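PDB 7D3U: monovalent Na+/H+ antiporter subunit A from Dietzia sp. DQ12-45-1b, which is a large membrane subunit of the Mrp complex and probably takes part in exchanging sodium ions for protons across the cell membrane. Local coordinates for residues N822-G827 / G896-V901; I663-Q668 / A907-L912; V611-M616 / G630-A635; V588-E593 / T704-L709; V204-A209 / Y248-F253. All coordinates share one frame; numbering follows the deposited sequence.

Contacts 1, 2, 3 and 5 are buried pairings of helices. Contact 4 is a surface contact between two loops. Contacts 1 and 2 share helix 890-912, and their centres lie about 19 Å apart. Contacts 2 and 3 use successive helices, 646-667 and 622-642. Contact 5 stands alone in the antiporter-like part, on the opposite side of the chain's centre from contacts 1, 2 and 3. The buried contacts work mainly by apolar packing, parallel in contacts 1 and 2 and antiparallel in contacts 3 and 5. In contact 4 an arginine is bedded between a proline and a glutamate.

Contact 1: N822-G827 / G896-V901; sequences NSALIG and GVYLAV
Ala824 and Tyr898 meet where two transmembrane helices of the MnhB-related region run side by side. The segments lie on helix 821-837 and helix 890-912. The two segments point the same way, their axes 30° apart and 8.4 Å from each other at closest approach. Ala824 is the small residue at this point. Its CA comes to 4.7 Å from CA of Tyr898, and its single methyl lies between two partners. Ala824 CB is 3.6 Å from CD1 of Tyr898. Ala824 CB is also 3.5 Å from CB of Val901. The Tyr898 ring leaves its helix with CG anti to the backbone N (chi1 178°). This carries the CD1-CE1 side of the ring to the backbone of helix 821-837. There Ser823 O sits at the ring edge, near the ring plane, 3.2 Å from CE1 of Tyr898. The peptide link from Ser823 to Ala824 meets the same edge. Ser823 OG turns elsewhere and bonds to Ser806 O of helix 789-812. Val901 also reaches the next residue, with its CG1 3.9 Å from CD2 of Leu825, and these two side chains cross obliquely. Leu825 packs further on Phe80 of the neighbouring subunit C. With alanine at the crossing and larger side chains around it, the arrangement is a close parallel pairing of membrane helices through a small residue.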
# COMPACT_ATOMS: atom_id res chain seq x y z
N ASN B 822 -9.84 -28.10 14.14
CA ASN B 822 -11.09 -28.82 14.05
C ASN B 822 -11.79 -28.87 15.40
O ASN B 822 -13.01 -28.72 15.49
CB ASN B 822 -10.83 -30.22 13.50
CG ASN B 822 -9.83 -30.20 12.36
OD1 ASN B 822 -10.20 -30.15 11.19
ND2 ASN B 822 -8.54 -30.21 12.70
N SER B 823 -11.01 -29.05 16.48
CA SER B 823 -11.58 -29.01 17.82
C SER B 823 -12.28 -27.68 18.09
O SER B 823 -13.35 -27.66 18.70
CB SER B 823 -10.47 -29.23 18.85
OG SER B 823 -10.29 -30.60 19.12
N ALA B 824 -11.68 -26.58 17.65
CA ALA B 824 -12.25 -25.27 17.96
C ALA B 824 -13.41 -24.93 17.04
O ALA B 824 -14.39 -24.31 17.47
CB ALA B 824 -11.17 -24.21 17.88
N LEU B 825 -13.34 -25.31 15.77
CA LEU B 825 -14.44 -25.03 14.86
C LEU B 825 -15.65 -25.90 15.16
O LEU B 825 -16.79 -25.48 14.95
CB LEU B 825 -13.99 -25.20 13.41
CG LEU B 825 -12.79 -24.35 12.96
CD1 LEU B 825 -12.14 -24.96 11.73
CD2 LEU B 825 -13.19 -22.91 12.71
N ILE B 826 -15.44 -27.11 15.70
CA ILE B 826 -16.57 -27.93 16.12
C ILE B 826 -17.19 -27.44 17.42
O ILE B 826 -18.27 -27.91 17.79
CB ILE B 826 -16.16 -29.40 16.25
CG1 ILE B 826 -17.33 -30.32 15.91
CG2 ILE B 826 -15.65 -29.70 17.64
CD1 ILE B 826 -16.99 -31.78 16.02
N GLY B 827 -16.55 -26.50 18.11
CA GLY B 827 -17.16 -25.84 19.24
C GLY B 827 -17.82 -24.56 18.79
O GLY B 827 -18.82 -24.12 19.35
N GLY B 896 -4.46 -23.42 23.53
CA GLY B 896 -4.39 -22.00 23.23
C GLY B 896 -5.10 -21.63 21.94
O GLY B 896 -5.91 -20.70 21.90
N VAL B 897 -4.81 -22.37 20.87
CA VAL B 897 -5.47 -22.07 19.60
C VAL B 897 -6.96 -22.38 19.68
O VAL B 897 -7.79 -21.71 19.05
CB VAL B 897 -4.79 -22.81 18.43
CG1 VAL B 897 -4.88 -24.31 18.61
CG2 VAL B 897 -5.41 -22.40 17.11
N TYR B 898 -7.34 -23.38 20.49
CA TYR B 898 -8.75 -23.67 20.73
C TYR B 898 -9.45 -22.47 21.35
O TYR B 898 -10.51 -22.04 20.87
CB TYR B 898 -8.86 -24.89 21.63
CG TYR B 898 -10.27 -25.27 22.01
CD1 TYR B 898 -11.11 -25.87 21.09
CD2 TYR B 898 -10.76 -25.03 23.28
CE1 TYR B 898 -12.40 -26.21 21.42
CE2 TYR B 898 -12.05 -25.37 23.63
CZ TYR B 898 -12.86 -25.96 22.69
OH TYR B 898 -14.15 -26.31 23.03
N LEU B 899 -8.87 -21.92 22.42
CA LEU B 899 -9.45 -20.74 23.05
C LEU B 899 -9.52 -19.58 22.08
O LEU B 899 -10.52 -18.85 22.04
CB LEU B 899 -8.63 -20.36 24.29
CG LEU B 899 -8.61 -21.34 25.46
CD1 LEU B 899 -7.65 -20.89 26.54
CD2 LEU B 899 -10.01 -21.51 26.02
N ALA B 900 -8.47 -19.39 21.27
CA ALA B 900 -8.46 -18.26 20.33
C ALA B 900 -9.60 -18.37 19.33
O ALA B 900 -10.39 -17.43 19.16
CB ALA B 900 -7.11 -18.19 19.62
N VAL B 901 -9.71 -19.52 18.65
CA VAL B 901 -10.74 -19.68 17.64
C VAL B 901 -12.13 -19.63 18.27
O VAL B 901 -13.08 -19.09 17.69
CB VAL B 901 -10.52 -20.98 16.85
CG1 VAL B 901 -11.59 -21.15 15.78
CG2 VAL B 901 -9.13 -21.01 16.25

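Contact 2: I663-Q668 / A907-L912; sequences IVLVLQ and AAIDKL
The carbonyl oxygens of Leu665 and Leu912 both take a hydrogen bond from NH1 of Arg669. One nitrogen thus bridges the backbones of two membrane helices. Leu665 O and Leu912 O lie 4.2 Å apart. The helices are 646-667, from the MbhD-like part, and 890-912, which comes much later in the chain. The pairing is a parallel one, with the segments' axes 15° apart. At 10.4 Å the axes leave room for full side chains between them. Leu665 points at the other helix and meets Ile909 with its tip, CD1 to CD1 at 3.7 Å. The two side chains cross at about a right angle. Ile909 has CG1 anti to its carbonyl carbon (chi1 -64°), and the chain carried by CG1 brings its CD1 to the leucine. Both residues also touch Tyr835 of helix 821-837. The neighbouring subunit C adds to the packing: Val91 lies on Val666, and Val88 lies on Leu912. On the opposite flank of its helix from this interface, Asp910 makes a salt bridge with Arg845 and a hydrogen bond with the hydroxyl of Tyr850. Back between the helices, Leu912 points toward Val666 and straddles one of its methyls. Val666 CG1 is 3.8 Å from CD1 of Leu912 and 3.9 Å from its CD2.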
# COMPACT_ATOMS: atom_id res chain seq x y z
N ILE B 663 -22.52 -15.94 6.87
CA ILE B 663 -23.17 -15.37 5.70
C ILE B 663 -24.67 -15.23 5.94
O ILE B 663 -25.28 -14.27 5.50
CB ILE B 663 -22.88 -16.21 4.44
CG1 ILE B 663 -21.41 -16.07 4.04
CG2 ILE B 663 -23.73 -15.74 3.28
CD1 ILE B 663 -21.08 -16.72 2.72
N VAL B 664 -25.27 -16.17 6.68
CA VAL B 664 -26.68 -16.02 7.03
C VAL B 664 -26.87 -14.83 7.96
O VAL B 664 -27.80 -14.03 7.80
CB VAL B 664 -27.21 -17.32 7.65
CG1 VAL B 664 -28.35 -17.04 8.61
CG2 VAL B 664 -27.66 -18.28 6.56
N LEU B 665 -25.98 -14.69 8.95
CA LEU B 665 -26.09 -13.59 9.90
C LEU B 665 -25.95 -12.23 9.23
O LEU B 665 -26.52 -11.24 9.71
CB LEU B 665 -25.05 -13.74 11.01
CG LEU B 665 -25.29 -14.85 12.03
CD1 LEU B 665 -24.48 -14.60 13.28
CD2 LEU B 665 -26.76 -14.94 12.35
N VAL B 666 -25.19 -12.16 8.14
CA VAL B 666 -25.02 -10.89 7.43
C VAL B 666 -25.95 -10.75 6.23
O VAL B 666 -26.03 -9.66 5.65
CB VAL B 666 -23.57 -10.68 6.97
CG1 VAL B 666 -22.63 -10.67 8.16
CG2 VAL B 666 -23.17 -11.74 5.96
N LEU B 667 -26.65 -11.82 5.84
CA LEU B 667 -27.64 -11.74 4.78
C LEU B 667 -29.04 -11.48 5.31
O LEU B 667 -29.90 -11.02 4.55
CB LEU B 667 -27.65 -13.04 3.97
CG LEU B 667 -26.60 -13.17 2.86
CD1 LEU B 667 -26.94 -14.33 1.95
CD2 LEU B 667 -26.50 -11.88 2.08
N GLN B 668 -29.29 -11.77 6.59
CA GLN B 668 -30.55 -11.38 7.19
C GLN B 668 -30.73 -9.86 7.25
O GLN B 668 -31.81 -9.40 7.61
CB GLN B 668 -30.68 -11.97 8.59
CG GLN B 668 -29.92 -11.21 9.65
CD GLN B 668 -29.86 -11.96 10.96
OE1 GLN B 668 -30.16 -13.15 11.02
NE2 GLN B 668 -29.47 -11.27 12.02
N ALA B 907 -17.22 -13.89 19.29
CA ALA B 907 -17.34 -12.49 18.91
C ALA B 907 -18.14 -12.33 17.62
O ALA B 907 -19.04 -11.49 17.54
CB ALA B 907 -15.95 -11.86 18.75
N ALA B 908 -17.84 -13.16 16.62
CA ALA B 908 -18.52 -13.03 15.34
C ALA B 908 -20.00 -13.36 15.44
O ALA B 908 -20.81 -12.85 14.65
CB ALA B 908 -17.85 -13.93 14.30
N ILE B 909 -20.39 -14.21 16.39
CA ILE B 909 -21.80 -14.55 16.56
C ILE B 909 -22.52 -13.55 17.44
O ILE B 909 -23.68 -13.20 17.18
CB ILE B 909 -21.94 -15.99 17.11
CG1 ILE B 909 -21.40 -17.00 16.10
CG2 ILE B 909 -23.38 -16.30 17.43
CD1 ILE B 909 -22.13 -17.00 14.79
N ASP B 910 -21.86 -13.04 18.48
CA ASP B 910 -22.53 -12.12 19.40
C ASP B 910 -22.64 -10.72 18.83
O ASP B 910 -23.60 -10.00 19.13
CB ASP B 910 -21.80 -12.09 20.74
CG ASP B 910 -22.20 -10.91 21.59
OD1 ASP B 910 -23.40 -10.78 21.90
OD2 ASP B 910 -21.32 -10.10 21.95
N LYS B 911 -21.68 -10.30 18.00
CA LYS B 911 -21.73 -8.95 17.46
C LYS B 911 -22.66 -8.86 16.25
O LYS B 911 -23.39 -7.88 16.09
CB LYS B 911 -20.33 -8.47 17.10
CG LYS B 911 -19.39 -8.35 18.28
CD LYS B 911 -19.30 -6.91 18.78
CE LYS B 911 -20.26 -6.67 19.93
NZ LYS B 911 -20.07 -5.33 20.54
N LEU B 912 -22.64 -9.88 15.39
CA LEU B 912 -23.45 -9.87 14.18
C LEU B 912 -24.85 -10.42 14.39
O LEU B 912 -25.79 -10.00 13.69
CB LEU B 912 -22.76 -10.67 13.07
CG LEU B 912 -21.60 -9.98 12.36
CD1 LEU B 912 -20.84 -10.97 11.50
CD2 LEU B 912 -22.11 -8.82 11.53

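Contact 3: V611-M616 / G630-A635; sequences VGTAAM and GIVGFA
The flat group at this contact is the peptide joining Gly612 to Thr613, and CG2 of Val632 lies over one of its faces. The methyl stands almost directly above the carbonyl carbon, 3.7 Å from Gly612 C to Val632 CG2. It is 3.8 Å from Thr613 N. The one aromatic ring, that of Phe634, lies off this interface and packs on helix 646-667. Gly630 O lies at its edge, in plane, and Phe39 of the neighbouring subunit F meets the ring with its plane at about 20°. Gly612 has no side chain, so Val632 can rest on bare backbone. The CA atoms of Gly612 and Val632 are 5.5 Å apart. Val632 has CG2 anti to its carbonyl carbon and CG1 anti to the backbone N (chi1 165°), which points CG2 at the glycine. Met616 packs against the same methyl, with its CE 3.6 Å from Val632 CG2. Met616 runs extended and then bends at chi3 (-43°), and it crosses the valine at about a right angle. Ile631 adds its CG2, 4.3 Å from CA of Gly612. The hydroxyl of Thr613 is turned back to its own helix, where OG1 bonds to Leu609 O. The axes of the segments are 8.9 Å apart. This is an antiparallel helical hairpin, made by helices 603-617 and 622-642 of the MbhD-like part, with a glycine at the point of approach.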
# COMPACT_ATOMS: atom_id res chain seq x y z
N VAL B 611 -21.09 -28.15 -10.85
CA VAL B 611 -22.51 -27.83 -10.74
C VAL B 611 -22.75 -26.82 -9.62
O VAL B 611 -23.51 -25.86 -9.79
CB VAL B 611 -23.32 -29.12 -10.54
CG1 VAL B 611 -24.61 -28.83 -9.82
CG2 VAL B 611 -23.60 -29.78 -11.88
N GLY B 612 -22.09 -27.01 -8.48
CA GLY B 612 -22.23 -26.05 -7.39
C GLY B 612 -21.72 -24.67 -7.77
O GLY B 612 -22.36 -23.66 -7.47
N THR B 613 -20.57 -24.60 -8.44
CA THR B 613 -20.02 -23.32 -8.84
C THR B 613 -20.92 -22.62 -9.86
O THR B 613 -21.13 -21.40 -9.78
CB THR B 613 -18.61 -23.51 -9.41
OG1 THR B 613 -17.77 -24.11 -8.42
CG2 THR B 613 -18.02 -22.17 -9.82
N ALA B 614 -21.46 -23.37 -10.82
CA ALA B 614 -22.36 -22.77 -11.79
C ALA B 614 -23.64 -22.28 -11.12
O ALA B 614 -24.12 -21.18 -11.42
CB ALA B 614 -22.68 -23.77 -12.90
N ALA B 615 -24.20 -23.08 -10.21
CA ALA B 615 -25.40 -22.66 -9.51
C ALA B 615 -25.14 -21.45 -8.63
O ALA B 615 -26.05 -20.66 -8.36
CB ALA B 615 -25.96 -23.81 -8.67
N MET B 616 -23.90 -21.28 -8.16
CA MET B 616 -23.58 -20.09 -7.37
C MET B 616 -23.41 -18.86 -8.25
O MET B 616 -23.86 -17.77 -7.89
CB MET B 616 -22.31 -20.33 -6.56
CG MET B 616 -21.90 -19.13 -5.71
SD MET B 616 -20.32 -19.35 -4.89
CE MET B 616 -20.47 -21.04 -4.34
N GLY B 630 -22.46 -23.40 0.70
CA GLY B 630 -22.38 -24.60 1.52
C GLY B 630 -22.12 -25.85 0.70
O GLY B 630 -21.37 -26.73 1.11
N ILE B 631 -22.74 -25.93 -0.48
CA ILE B 631 -22.56 -27.10 -1.33
C ILE B 631 -21.14 -27.16 -1.88
O ILE B 631 -20.53 -28.24 -1.95
CB ILE B 631 -23.60 -27.10 -2.45
CG1 ILE B 631 -24.94 -27.57 -1.91
CG2 ILE B 631 -23.16 -27.98 -3.61
CD1 ILE B 631 -26.02 -27.54 -2.92
N VAL B 632 -20.58 -26.02 -2.28
CA VAL B 632 -19.21 -26.00 -2.76
C VAL B 632 -18.24 -26.32 -1.63
O VAL B 632 -17.23 -26.99 -1.84
CB VAL B 632 -18.90 -24.64 -3.41
CG1 VAL B 632 -17.40 -24.45 -3.58
CG2 VAL B 632 -19.59 -24.53 -4.75
N GLY B 633 -18.55 -25.88 -0.41
CA GLY B 633 -17.74 -26.26 0.73
C GLY B 633 -17.76 -27.76 0.98
O GLY B 633 -16.73 -28.37 1.24
N PHE B 634 -18.95 -28.37 0.88
CA PHE B 634 -19.04 -29.82 1.04
C PHE B 634 -18.30 -30.55 -0.07
O PHE B 634 -17.64 -31.56 0.18
CB PHE B 634 -20.50 -30.24 1.08
CG PHE B 634 -21.02 -30.48 2.47
CD1 PHE B 634 -21.52 -29.43 3.22
CD2 PHE B 634 -21.02 -31.75 3.01
CE1 PHE B 634 -22.00 -29.65 4.49
CE2 PHE B 634 -21.50 -31.97 4.28
CZ PHE B 634 -21.99 -30.92 5.02
N ALA B 635 -18.41 -30.05 -1.30
CA ALA B 635 -17.70 -30.68 -2.41
C ALA B 635 -16.20 -30.54 -2.27
O ALA B 635 -15.45 -31.46 -2.63
CB ALA B 635 -18.17 -30.09 -3.74

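Contact 4: V588-E593 / T704-L709; sequences VRPEPE and TGRREL
Arg706 begins its contact at CB, which lies 4.0 Å from CB of Glu591. From CG the chain bends at chi2 (-65°) and passes beside the backbone of segment 588-593. CD comes to 3.2 Å from Glu591 O, and NE and CZ follow past it. Arg706 NH1 comes closest, 2.6 Å from Glu591 O. The guanidinium slips between two side chains. Pro590 CB lies 3.7 Å above one face. Over the opposite face is the carboxylate of Glu593, its CD 4.2 Å from the plane, the two planes 21° apart. Glu593 OE1 is therefore well above the plane, 4.2 Å from Arg706 NH1, and no N-H points at it. At the tip, NH2 bonds to Trp701 O, and Trp701 also makes a cation-pi contact. Gly705, the centre of an inverse gamma turn, has its O 3.3 Å from CA of Glu593, a CA-H...O contact. Gly705 also pairs through its backbone with Val594. With a leucine in place of Arg706, Trp701 O would probably lose a donor and Glu593 the positive charge beneath its carboxylate. An arginine thus lies flat between proline and carboxylate, where nearby opposite charges probably help without a salt bridge, and its bond to Trp701 O holds the far end.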
# COMPACT_ATOMS: atom_id res chain seq x y z
N VAL B 588 6.02 -22.48 -20.59
CA VAL B 588 6.11 -23.71 -19.81
C VAL B 588 6.12 -24.91 -20.73
O VAL B 588 5.26 -25.04 -21.61
CB VAL B 588 4.96 -23.80 -18.80
CG1 VAL B 588 5.08 -25.07 -17.98
CG2 VAL B 588 4.95 -22.59 -17.90
N ARG B 589 7.09 -25.80 -20.53
CA ARG B 589 7.11 -27.12 -21.15
C ARG B 589 7.03 -28.15 -20.03
O ARG B 589 7.95 -28.24 -19.21
CB ARG B 589 8.38 -27.33 -21.98
CG ARG B 589 8.40 -26.55 -23.29
CD ARG B 589 7.63 -27.29 -24.38
NE ARG B 589 8.46 -28.25 -25.08
CZ ARG B 589 8.54 -29.54 -24.78
NH1 ARG B 589 7.83 -30.03 -23.77
NH2 ARG B 589 9.32 -30.35 -25.48
N PRO B 590 5.97 -28.95 -19.96
CA PRO B 590 5.79 -29.84 -18.81
C PRO B 590 6.60 -31.12 -18.93
O PRO B 590 6.81 -31.66 -20.02
CB PRO B 590 4.29 -30.13 -18.83
CG PRO B 590 3.93 -30.06 -20.27
CD PRO B 590 4.83 -29.02 -20.89
N GLU B 591 7.05 -31.60 -17.78
CA GLU B 591 7.76 -32.86 -17.69
C GLU B 591 6.77 -34.03 -17.74
O GLU B 591 5.57 -33.84 -17.55
CB GLU B 591 8.57 -32.91 -16.40
CG GLU B 591 9.84 -32.09 -16.44
CD GLU B 591 10.69 -32.26 -15.19
OE1 GLU B 591 10.24 -31.85 -14.10
OE2 GLU B 591 11.80 -32.81 -15.30
N PRO B 592 7.25 -35.24 -18.02
CA PRO B 592 6.35 -36.40 -18.02
C PRO B 592 5.72 -36.62 -16.65
O PRO B 592 6.35 -36.39 -15.61
CB PRO B 592 7.26 -37.56 -18.42
CG PRO B 592 8.37 -36.92 -19.17
CD PRO B 592 8.59 -35.59 -18.52
N GLU B 593 4.47 -37.07 -16.67
CA GLU B 593 3.71 -37.24 -15.44
C GLU B 593 4.23 -38.43 -14.64
O GLU B 593 4.80 -39.38 -15.19
CB GLU B 593 2.23 -37.43 -15.77
CG GLU B 593 1.28 -36.81 -14.76
CD GLU B 593 0.04 -36.23 -15.41
OE1 GLU B 593 -0.16 -36.49 -16.62
OE2 GLU B 593 -0.72 -35.52 -14.73
N THR B 704 2.17 -29.84 -11.50
CA THR B 704 1.97 -30.51 -10.22
C THR B 704 2.41 -31.97 -10.22
O THR B 704 3.24 -32.35 -9.39
CB THR B 704 0.50 -30.40 -9.82
OG1 THR B 704 -0.31 -31.14 -10.74
CG2 THR B 704 0.06 -28.95 -9.78
N GLY B 705 1.89 -32.80 -11.12
CA GLY B 705 2.19 -34.22 -11.05
C GLY B 705 3.41 -34.62 -11.85
O GLY B 705 3.34 -35.56 -12.66
N ARG B 706 4.54 -33.95 -11.63
CA ARG B 706 5.72 -34.17 -12.44
C ARG B 706 6.96 -34.55 -11.63
O ARG B 706 8.03 -34.72 -12.22
CB ARG B 706 6.03 -32.92 -13.27
CG ARG B 706 4.80 -32.22 -13.83
CD ARG B 706 4.08 -33.10 -14.83
NE ARG B 706 3.02 -32.38 -15.53
CZ ARG B 706 2.51 -32.75 -16.70
NH1 ARG B 706 2.97 -33.83 -17.32
NH2 ARG B 706 1.55 -32.03 -17.26
N ARG B 707 6.84 -34.70 -10.32
CA ARG B 707 7.96 -35.08 -9.48
C ARG B 707 7.53 -36.17 -8.51
O ARG B 707 6.35 -36.28 -8.16
CB ARG B 707 8.51 -33.88 -8.70
CG ARG B 707 7.55 -33.30 -7.69
CD ARG B 707 8.14 -32.10 -7.00
NE ARG B 707 7.23 -31.54 -6.01
CZ ARG B 707 7.17 -31.93 -4.74
NH1 ARG B 707 6.31 -31.35 -3.92
NH2 ARG B 707 7.95 -32.90 -4.30
N GLU B 708 8.49 -36.99 -8.09
CA GLU B 708 8.20 -38.16 -7.26
C GLU B 708 7.62 -37.76 -5.91
O GLU B 708 6.45 -38.04 -5.63
CB GLU B 708 9.47 -38.98 -7.05
CG GLU B 708 9.89 -39.80 -8.26
CD GLU B 708 9.20 -41.15 -8.32
OE1 GLU B 708 9.79 -42.14 -7.83
OE2 GLU B 708 8.07 -41.22 -8.85
N LEU B 709 8.42 -37.08 -5.09
CA LEU B 709 7.99 -36.66 -3.76
C LEU B 709 9.01 -35.70 -3.17
O LEU B 709 10.22 -35.94 -3.25
CB LEU B 709 7.81 -37.87 -2.84
CG LEU B 709 7.21 -37.57 -1.46
CD1 LEU B 709 5.85 -36.92 -1.61
CD2 LEU B 709 7.10 -38.84 -0.64

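Contact 5: V204-A209 / Y248-F253; sequences VLIAMA and YLLLRF
Ile206 and Phe253 cross at about a right angle, the isoleucine end-on to the ring. CD1 of Ile206 stands over the middle of the Phe253 face, 3.5 Å from the ring centroid and 14° off the normal, a CH-pi contact. The other branch of Ile206 serves two leucines. Its CG2 is 4.0 Å from CD2 of Leu250, and these side chains slide past each other in opposite directions. Ile206 CG2 is also 4.1 Å from CD2 of Leu249, which crosses it at a slant. This division follows from chi1 of -83°, with CG2 anti to the backbone N and CG1 beside it. The segments lie in the antiporter-like membrane part, and their axes are antiparallel at 154°. Helices 231-240 and 243-252 largely share one predicted membrane span, consistent with the interrupted helices of this family. Exchanging Phe253 for alanine would probably open a gap beside Ile206 and leave its CD1 without the ring face. Met174 of helix 166-178 and Leu187 also touch Phe253, while Trp263 of helix 261-284 packs on both Ile206 and Leu250. One turn along, CB of Ala209 lies 4.3 Å from CD2 of Leu249.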
# COMPACT_ATOMS: atom_id res chain seq x y z
N VAL B 204 25.31 19.89 -24.43
CA VAL B 204 23.91 20.28 -24.44
C VAL B 204 23.34 20.28 -23.02
O VAL B 204 22.65 21.22 -22.61
CB VAL B 204 23.10 19.35 -25.36
CG1 VAL B 204 21.62 19.43 -25.04
CG2 VAL B 204 23.34 19.73 -26.81
N LEU B 205 23.66 19.24 -22.24
CA LEU B 205 23.15 19.16 -20.87
C LEU B 205 23.66 20.32 -20.02
O LEU B 205 22.89 20.92 -19.26
CB LEU B 205 23.53 17.83 -20.24
CG LEU B 205 22.78 16.60 -20.75
CD1 LEU B 205 23.20 15.38 -19.97
CD2 LEU B 205 21.29 16.81 -20.65
N ILE B 206 24.93 20.67 -20.15
CA ILE B 206 25.48 21.73 -19.32
C ILE B 206 25.02 23.10 -19.79
O ILE B 206 24.78 23.99 -18.96
CB ILE B 206 27.01 21.61 -19.28
CG1 ILE B 206 27.42 20.59 -18.23
CG2 ILE B 206 27.66 22.95 -18.97
CD1 ILE B 206 28.82 20.11 -18.37
N ALA B 207 24.86 23.29 -21.10
CA ALA B 207 24.28 24.54 -21.58
C ALA B 207 22.86 24.72 -21.06
O ALA B 207 22.48 25.82 -20.66
CB ALA B 207 24.31 24.57 -23.11
N MET B 208 22.08 23.64 -21.04
CA MET B 208 20.74 23.74 -20.46
C MET B 208 20.80 23.95 -18.95
O MET B 208 19.92 24.60 -18.38
CB MET B 208 19.93 22.49 -20.79
CG MET B 208 19.61 22.34 -22.27
SD MET B 208 19.07 23.90 -23.01
CE MET B 208 18.78 23.38 -24.70
N ALA B 209 21.83 23.41 -18.29
CA ALA B 209 21.95 23.59 -16.85
C ALA B 209 22.38 25.01 -16.49
O ALA B 209 22.12 25.47 -15.38
CB ALA B 209 22.95 22.59 -16.28
N TYR B 248 29.76 30.86 -14.40
CA TYR B 248 30.93 30.17 -13.87
C TYR B 248 30.94 28.71 -14.32
O TYR B 248 32.00 28.14 -14.55
CB TYR B 248 30.97 30.25 -12.35
CG TYR B 248 31.91 29.23 -11.74
CD1 TYR B 248 33.27 29.46 -11.72
CD2 TYR B 248 31.43 28.04 -11.21
CE1 TYR B 248 34.14 28.53 -11.19
CE2 TYR B 248 32.29 27.11 -10.67
CZ TYR B 248 33.65 27.37 -10.66
OH TYR B 248 34.51 26.44 -10.12
N LEU B 249 29.76 28.09 -14.42
CA LEU B 249 29.71 26.72 -14.91
C LEU B 249 30.13 26.64 -16.37
O LEU B 249 30.83 25.70 -16.77
CB LEU B 249 28.30 26.15 -14.73
CG LEU B 249 28.19 24.65 -14.98
CD1 LEU B 249 28.81 23.89 -13.83
CD2 LEU B 249 26.75 24.25 -15.19
N LEU B 250 29.72 27.61 -17.18
CA LEU B 250 30.14 27.64 -18.58
C LEU B 250 31.63 27.95 -18.70
O LEU B 250 32.27 27.51 -19.66
CB LEU B 250 29.32 28.65 -19.36
CG LEU B 250 27.84 28.31 -19.48
CD1 LEU B 250 27.15 29.23 -20.46
CD2 LEU B 250 27.67 26.87 -19.90
N LEU B 251 32.18 28.71 -17.76
CA LEU B 251 33.60 29.03 -17.81
C LEU B 251 34.46 27.86 -17.35
O LEU B 251 35.53 27.61 -17.91
CB LEU B 251 33.89 30.26 -16.95
CG LEU B 251 33.97 31.60 -17.68
CD1 LEU B 251 33.82 32.75 -16.70
CD2 LEU B 251 35.28 31.71 -18.42
N ARG B 252 33.99 27.13 -16.34
CA ARG B 252 34.74 25.98 -15.84
C ARG B 252 34.78 24.86 -16.87
O ARG B 252 35.85 24.34 -17.19
CB ARG B 252 34.13 25.49 -14.53
CG ARG B 252 34.81 24.26 -13.95
CD ARG B 252 36.30 24.49 -13.78
NE ARG B 252 36.59 25.33 -12.62
CZ ARG B 252 36.98 24.87 -11.44
NH1 ARG B 252 37.13 23.56 -11.26
NH2 ARG B 252 37.22 25.70 -10.44
N PHE B 253 33.62 24.48 -17.39
CA PHE B 253 33.54 23.39 -18.35
C PHE B 253 34.01 23.78 -19.74
O PHE B 253 33.97 22.94 -20.64
CB PHE B 253 32.10 22.86 -18.42
CG PHE B 253 31.79 21.86 -17.35
CD1 PHE B 253 32.09 20.53 -17.53
CD2 PHE B 253 31.19 22.25 -16.17
CE1 PHE B 253 31.80 19.60 -16.55
CE2 PHE B 253 30.90 21.33 -15.19
CZ PHE B 253 31.21 20.01 -15.38